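PDB 3QO8: serine--tRNA ligase, cytoplasmic from Candida albicans, which catalyses the two-step attachment of serine to tRNA(Ser), activating the amino acid with ATP to seryl-adenylate before passing it to the acceptor end of the tRNA. Local coordinates for residues Glu126-Trp131 against Lys350-Glu355; Asp317-Cys322 against His399-Thr404. One frame throughout, in Å; residues are numbered along the deposited sequence. Where two conformers were deposited one is given.

How the contacts relate
Both contacts belong to one mixed beta-sheet of the class II catalytic core and to the helix 312-329 that packs on it. Contact 1 joins strand 126-131 to strand 350-358 across the intervening strand 334-338, and is a surface contact; contact 2 is buried and sets the helix on strand 399-404. Their centres lie 13 Å apart, and Ile-320 of the helix segment touches both halves of contact 1: its CG2 is 3.9 Å from Arg-129 NH2 and its CG1 4.2 Å from Tyr-352 CD2. The seryl-adenylate analogue meets contact 2 directly, at Asn-402 and Thr-404, whereas the side chain of Tyr-352 stays about 11 Å from it. Trp-131, at the far end of 126-131, touches another SSA molecule.

Contact 1 (Glu126-Trp131 against Lys350-Glu355); sequences ELVRTW and KKYDLE
Val-128 lays CG2 over one face of the Tyr-352 ring, toward its hydroxyl end. Val-128 CG2 is 3.8 Å from Tyr-352 CZ. It sits 4.1 Å from the ring centroid, 24° off the ring normal, a CH-pi contact displaced toward the rim. On the same side of the ring plane, Val-128 CG1 lies beyond the rim, 4.0 Å from Tyr-352 CE2, and the two side chains cross at about a right angle. Tyr-352 CG is anti to its carbonyl carbon (chi1 -84°), which swings the ring from the strand toward Val-128. Arg-129 comes in beside them: its NH2 approaches Tyr-352 CE2 obliquely at 4.3 Å, while one face of the guanidinium rests on Val-128 CG1. The charge itself is directed elsewhere, into a salt bridge with Glu-324.

At the polar end, one water ties three groups together. It lies at the edge of the tyrosine ring, in its plane, 2.9 Å from Tyr-352 OH; it donates to Glu-126 OE1 and accepts from Lys-350 NZ. The acid and the amine, 4.9 Å apart between Glu-126 OE1 and Lys-350 NZ, are thus bridged by solvent without pairing directly, although their opposite charges probably still attract. Lys-350 NZ has a further partner in Ser-115.

No backbone bond links the two segments, because strand 334-338 runs between them, antiparallel to both. Val-128 and Arg-129 both face Val-336 of that strand in a classic beta bulge, which is consistent with both consecutive side chains reaching the tyrosine. Farther along the same strand, Trp-131 touches a bound SSA molecule. Helix 312-329 covers the same side of the sheet as Tyr-352, setting Phe-316 edge-to-face with its ring and Ile-320 against Arg-129.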
# COMPACT_ATOMS: atom_id res chain seq x y z
N GLU A 126 -12.50 -11.46 -30.36
CA GLU A 126 -13.80 -12.08 -30.56
C GLU A 126 -14.85 -11.33 -29.76
O GLU A 126 -14.65 -11.03 -28.58
CB GLU A 126 -13.74 -13.55 -30.11
CG GLU A 126 -15.09 -14.23 -30.05
CD GLU A 126 -15.00 -15.64 -29.48
OE1 GLU A 126 -13.87 -16.06 -29.14
OE2 GLU A 126 -16.05 -16.31 -29.38
N LEU A 127 -15.97 -11.01 -30.39
CA LEU A 127 -17.07 -10.39 -29.67
C LEU A 127 -17.93 -11.50 -29.11
O LEU A 127 -18.69 -12.13 -29.84
CB LEU A 127 -17.90 -9.45 -30.56
CG LEU A 127 -19.10 -8.81 -29.86
CD1 LEU A 127 -18.67 -7.93 -28.67
CD2 LEU A 127 -19.96 -8.00 -30.84
N VAL A 128 -17.76 -11.78 -27.82
CA VAL A 128 -18.37 -12.94 -27.19
C VAL A 128 -19.83 -12.69 -26.82
O VAL A 128 -20.72 -13.45 -27.18
CB VAL A 128 -17.57 -13.40 -25.94
CG1 VAL A 128 -18.28 -14.53 -25.22
CG2 VAL A 128 -16.17 -13.81 -26.34
N ARG A 129 -20.08 -11.60 -26.10
CA ARG A 129 -21.42 -11.28 -25.63
C ARG A 129 -21.54 -9.79 -25.44
O ARG A 129 -20.54 -9.11 -25.19
CB ARG A 129 -21.69 -11.97 -24.28
CG ARG A 129 -22.15 -13.41 -24.38
CD ARG A 129 -22.48 -13.99 -23.00
NE ARG A 129 -21.32 -14.06 -22.12
CZ ARG A 129 -20.42 -15.04 -22.15
NH1 ARG A 129 -20.55 -16.03 -23.03
NH2 ARG A 129 -19.40 -15.03 -21.31
N THR A 130 -22.76 -9.29 -25.55
CA THR A 130 -23.05 -7.89 -25.24
C THR A 130 -24.22 -7.86 -24.26
O THR A 130 -25.07 -8.74 -24.29
CB THR A 130 -23.41 -7.09 -26.51
OG1 THR A 130 -22.35 -7.21 -27.47
CG2 THR A 130 -23.59 -5.63 -26.18
N TRP A 131 -24.26 -6.86 -23.40
CA TRP A 131 -25.38 -6.71 -22.48
C TRP A 131 -25.70 -5.24 -22.26
O TRP A 131 -24.81 -4.42 -22.10
CB TRP A 131 -25.08 -7.38 -21.12
CG TRP A 131 -26.25 -7.31 -20.17
CD1 TRP A 131 -27.32 -8.17 -20.13
CD2 TRP A 131 -26.48 -6.33 -19.15
NE1 TRP A 131 -28.19 -7.79 -19.13
CE2 TRP A 131 -27.70 -6.67 -18.52
CE3 TRP A 131 -25.77 -5.21 -18.70
CZ2 TRP A 131 -28.23 -5.92 -17.47
CZ3 TRP A 131 -26.29 -4.48 -17.65
CH2 TRP A 131 -27.51 -4.83 -17.05
N LYS A 350 -5.96 -18.65 -22.20
CA LYS A 350 -7.15 -18.01 -22.77
C LYS A 350 -7.54 -16.84 -21.88
O LYS A 350 -7.46 -16.96 -20.65
CB LYS A 350 -8.31 -19.01 -22.82
CG LYS A 350 -9.59 -18.47 -23.46
CD LYS A 350 -10.69 -19.53 -23.45
CE LYS A 350 -11.96 -19.03 -24.13
NZ LYS A 350 -11.81 -18.79 -25.60
N LYS A 351 -7.97 -15.73 -22.48
CA LYS A 351 -8.39 -14.58 -21.70
C LYS A 351 -9.63 -13.89 -22.29
O LYS A 351 -9.72 -13.69 -23.50
CB LYS A 351 -7.25 -13.57 -21.60
CG LYS A 351 -7.56 -12.36 -20.74
CD LYS A 351 -6.29 -11.60 -20.45
CE LYS A 351 -6.19 -10.37 -21.31
NZ LYS A 351 -4.87 -9.73 -21.17
N TYR A 352 -10.58 -13.55 -21.42
CA TYR A 352 -11.74 -12.73 -21.79
C TYR A 352 -11.64 -11.43 -21.05
O TYR A 352 -11.33 -11.43 -19.86
CB TYR A 352 -13.06 -13.38 -21.35
CG TYR A 352 -13.65 -14.42 -22.27
CD1 TYR A 352 -12.98 -14.87 -23.40
CD2 TYR A 352 -14.90 -14.97 -21.99
CE1 TYR A 352 -13.54 -15.84 -24.22
CE2 TYR A 352 -15.46 -15.92 -22.80
CZ TYR A 352 -14.79 -16.36 -23.91
OH TYR A 352 -15.37 -17.31 -24.70
N ASP A 353 -11.93 -10.32 -21.71
CA ASP A 353 -12.05 -9.06 -21.01
C ASP A 353 -13.53 -8.65 -21.00
O ASP A 353 -14.26 -8.89 -21.97
CB ASP A 353 -11.23 -7.95 -21.68
CG ASP A 353 -9.74 -8.05 -21.38
OD1 ASP A 353 -9.30 -9.04 -20.75
OD2 ASP A 353 -9.01 -7.13 -21.80
N LEU A 354 -13.97 -8.07 -19.90
CA LEU A 354 -15.26 -7.40 -19.87
C LEU A 354 -14.91 -5.93 -20.00
O LEU A 354 -14.12 -5.40 -19.22
CB LEU A 354 -16.04 -7.70 -18.58
CG LEU A 354 -17.45 -7.10 -18.50
CD1 LEU A 354 -18.39 -7.98 -17.68
CD2 LEU A 354 -17.44 -5.68 -17.96
N GLU A 355 -15.48 -5.30 -21.01
CA GLU A 355 -15.27 -3.88 -21.28
C GLU A 355 -16.62 -3.19 -21.15
O GLU A 355 -17.58 -3.55 -21.83
CB GLU A 355 -14.73 -3.69 -22.70
CG GLU A 355 -13.48 -4.53 -23.04
CD GLU A 355 -13.03 -4.30 -24.48
OE1 GLU A 355 -13.90 -4.05 -25.34
OE2 GLU A 355 -11.82 -4.35 -24.75
O HOH W 1 -14.10 -17.95 -27.20

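Contact 2 (Asp317-Cys322 against His399-Thr404); sequences DRMIGC and HCLNST. With SSA (5'-O-(N-(L-seryl)-sulfamoyl)adenosine), chain B.
Thr-404 OG1 has two hydrogen-bond partners: it donates to the seryl hydroxyl OG of the bound SSA at 2.6 Å, and it is hydrogen-bonded to the backbone N of Ser-369. Two residues earlier, Asn-402 points away from the helix and brings OD1 to 3.1 Å from SSA CA, alongside the amino acid part of the analogue.

The other side of the strand belongs to helix 312-329. Met-319 reaches from it to the strand, its chain bent at the last torsion (chi3 69°) so that sulfur and terminal methyl run over the strand. Met-319 SD lies 3.5 Å from Leu-401 CB, whereas Met-319 CE rests against the Asn-402 to Ser-403 peptide, 3.8 Å from Ser-403 N. The same methyl, Met-319 CE, is 4.0 Å from Ser-403 CB. Ser-403, its OG anti to the backbone N and beside the carbonyl carbon, donates to Thr-404 O at 3.1 Å, from 37° out of the carbonyl plane. That carbonyl oxygen also bonds Ser-323 of the helix, giving the apolar packing a polar neighbour.

Helix and strand run nearly parallel, with 12° between their axes. The strand serves two partners: Leu-401 and Ser-403 meet Met-319 on the helix side, while Asn-402 and Thr-404 meet the bound analogue. A threonine hydroxyl bonded to the seryl OG is consistent with a part in recognising serine by its own hydroxyl.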
# COMPACT_ATOMS: atom_id res chain seq x y z
N ASP A 317 -15.72 -20.25 -17.40
CA ASP A 317 -17.04 -19.73 -17.76
C ASP A 317 -17.80 -19.23 -16.53
O ASP A 317 -18.46 -18.18 -16.57
CB ASP A 317 -17.87 -20.79 -18.50
CG ASP A 317 -17.37 -21.04 -19.91
OD1 ASP A 317 -16.73 -20.15 -20.50
OD2 ASP A 317 -17.63 -22.14 -20.44
N ARG A 318 -17.69 -19.96 -15.43
CA ARG A 318 -18.32 -19.58 -14.17
C ARG A 318 -17.79 -18.23 -13.67
O ARG A 318 -18.54 -17.39 -13.18
CB ARG A 318 -18.04 -20.67 -13.13
CG ARG A 318 -18.93 -20.66 -11.91
CD ARG A 318 -18.87 -22.01 -11.20
NE ARG A 318 -19.51 -23.07 -11.97
CZ ARG A 318 -18.94 -24.22 -12.32
NH1 ARG A 318 -17.69 -24.49 -11.97
NH2 ARG A 318 -19.62 -25.11 -13.03
N MET A 319 -16.48 -18.04 -13.79
CA MET A 319 -15.85 -16.82 -13.29
C MET A 319 -16.20 -15.57 -14.10
O MET A 319 -16.49 -14.52 -13.52
CB MET A 319 -14.33 -16.99 -13.20
CG MET A 319 -13.90 -18.05 -12.18
SD MET A 319 -12.18 -18.51 -12.34
CE MET A 319 -11.36 -17.00 -11.81
N ILE A 320 -16.16 -15.66 -15.42
CA ILE A 320 -16.54 -14.49 -16.22
C ILE A 320 -18.03 -14.24 -16.00
O ILE A 320 -18.48 -13.09 -15.97
CB ILE A 320 -16.17 -14.63 -17.74
CG1 ILE A 320 -16.41 -13.30 -18.47
CG2 ILE A 320 -16.92 -15.79 -18.39
CD1 ILE A 320 -15.48 -12.18 -17.94
N GLY A 321 -18.78 -15.32 -15.80
CA GLY A 321 -20.21 -15.20 -15.52
C GLY A 321 -20.44 -14.44 -14.22
O GLY A 321 -21.34 -13.59 -14.12
N CYS A 322 -19.64 -14.75 -13.21
CA CYS A 322 -19.70 -14.02 -11.94
C CYS A 322 -19.47 -12.52 -12.13
O CYS A 322 -20.18 -11.69 -11.55
CB CYS A 322 -18.68 -14.56 -10.92
SG CYS A 322 -19.22 -16.04 -10.04
N HIS A 399 -5.03 -26.37 -11.74
CA HIS A 399 -5.07 -25.25 -12.66
C HIS A 399 -5.42 -24.01 -11.85
O HIS A 399 -6.20 -24.10 -10.90
CB HIS A 399 -6.11 -25.46 -13.76
CG HIS A 399 -5.64 -26.37 -14.85
ND1 HIS A 399 -6.34 -26.56 -16.02
CD2 HIS A 399 -4.53 -27.15 -14.96
CE1 HIS A 399 -5.69 -27.41 -16.80
NE2 HIS A 399 -4.59 -27.78 -16.17
N CYS A 400 -4.82 -22.88 -12.22
CA CYS A 400 -5.12 -21.59 -11.62
C CYS A 400 -5.81 -20.68 -12.62
O CYS A 400 -5.40 -20.59 -13.78
CB CYS A 400 -3.86 -20.91 -11.11
SG CYS A 400 -2.93 -22.00 -9.99
N LEU A 401 -6.84 -20.00 -12.15
CA LEU A 401 -7.54 -19.02 -12.93
C LEU A 401 -7.64 -17.76 -12.10
O LEU A 401 -7.68 -17.83 -10.87
CB LEU A 401 -8.95 -19.51 -13.25
CG LEU A 401 -9.08 -20.84 -14.00
CD1 LEU A 401 -9.40 -21.96 -13.03
CD2 LEU A 401 -10.19 -20.72 -15.06
N ASN A 402 -7.68 -16.62 -12.77
CA ASN A 402 -7.89 -15.37 -12.06
C ASN A 402 -8.78 -14.48 -12.90
O ASN A 402 -8.73 -14.52 -14.14
CB ASN A 402 -6.55 -14.68 -11.74
CG ASN A 402 -5.86 -14.14 -12.99
OD1 ASN A 402 -6.11 -13.00 -13.41
ND2 ASN A 402 -4.97 -14.94 -13.57
N SER A 403 -9.61 -13.70 -12.23
CA SER A 403 -10.46 -12.74 -12.93
C SER A 403 -10.74 -11.53 -12.05
O SER A 403 -11.07 -11.67 -10.88
CB SER A 403 -11.77 -13.39 -13.38
OG SER A 403 -12.67 -12.42 -13.91
N THR A 404 -10.61 -10.34 -12.62
CA THR A 404 -11.06 -9.16 -11.91
C THR A 404 -12.52 -9.37 -11.53
O THR A 404 -13.30 -9.88 -12.32
CB THR A 404 -11.01 -7.93 -12.82
OG1 THR A 404 -9.75 -7.90 -13.50
CG2 THR A 404 -11.21 -6.66 -12.00
N10 SSA B . -5.15 -10.36 -11.76
CA SSA B . -5.65 -9.97 -13.07
CB SSA B . -7.18 -9.99 -13.07
OG SSA B . -7.70 -8.92 -12.26
C9 SSA B . -5.16 -8.60 -13.44
O9 SSA B . -4.52 -7.91 -12.64
N8 SSA B . -5.46 -8.18 -14.66
S1 SSA B . -5.29 -6.65 -15.12
O1S SSA B . -3.92 -6.25 -15.25
O2S SSA B . -5.96 -6.49 -16.37
O5' SSA B . -5.99 -5.73 -14.11
C5' SSA B . -7.34 -5.95 -13.73
C4' SSA B . -8.11 -4.63 -13.80
O4' SSA B . -7.57 -3.61 -12.95
C3' SSA B . -8.11 -3.99 -15.18
O3' SSA B . -9.06 -4.66 -16.02
C2' SSA B . -8.51 -2.56 -14.83
O2' SSA B . -9.93 -2.47 -14.61
C1' SSA B . -7.81 -2.32 -13.49
N9 SSA B . -6.52 -1.63 -13.71
C8 SSA B . -5.42 -2.13 -14.29
N7 SSA B . -4.46 -1.18 -14.30
C5 SSA B . -4.98 -0.08 -13.72
C6 SSA B . -4.48 1.18 -13.44
N6 SSA B . -3.21 1.47 -13.80
N1 SSA B . -5.27 2.08 -12.82
C2 SSA B . -6.52 1.78 -12.47
N3 SSA B . -7.03 0.56 -12.72
C4 SSA B . -6.28 -0.37 -13.35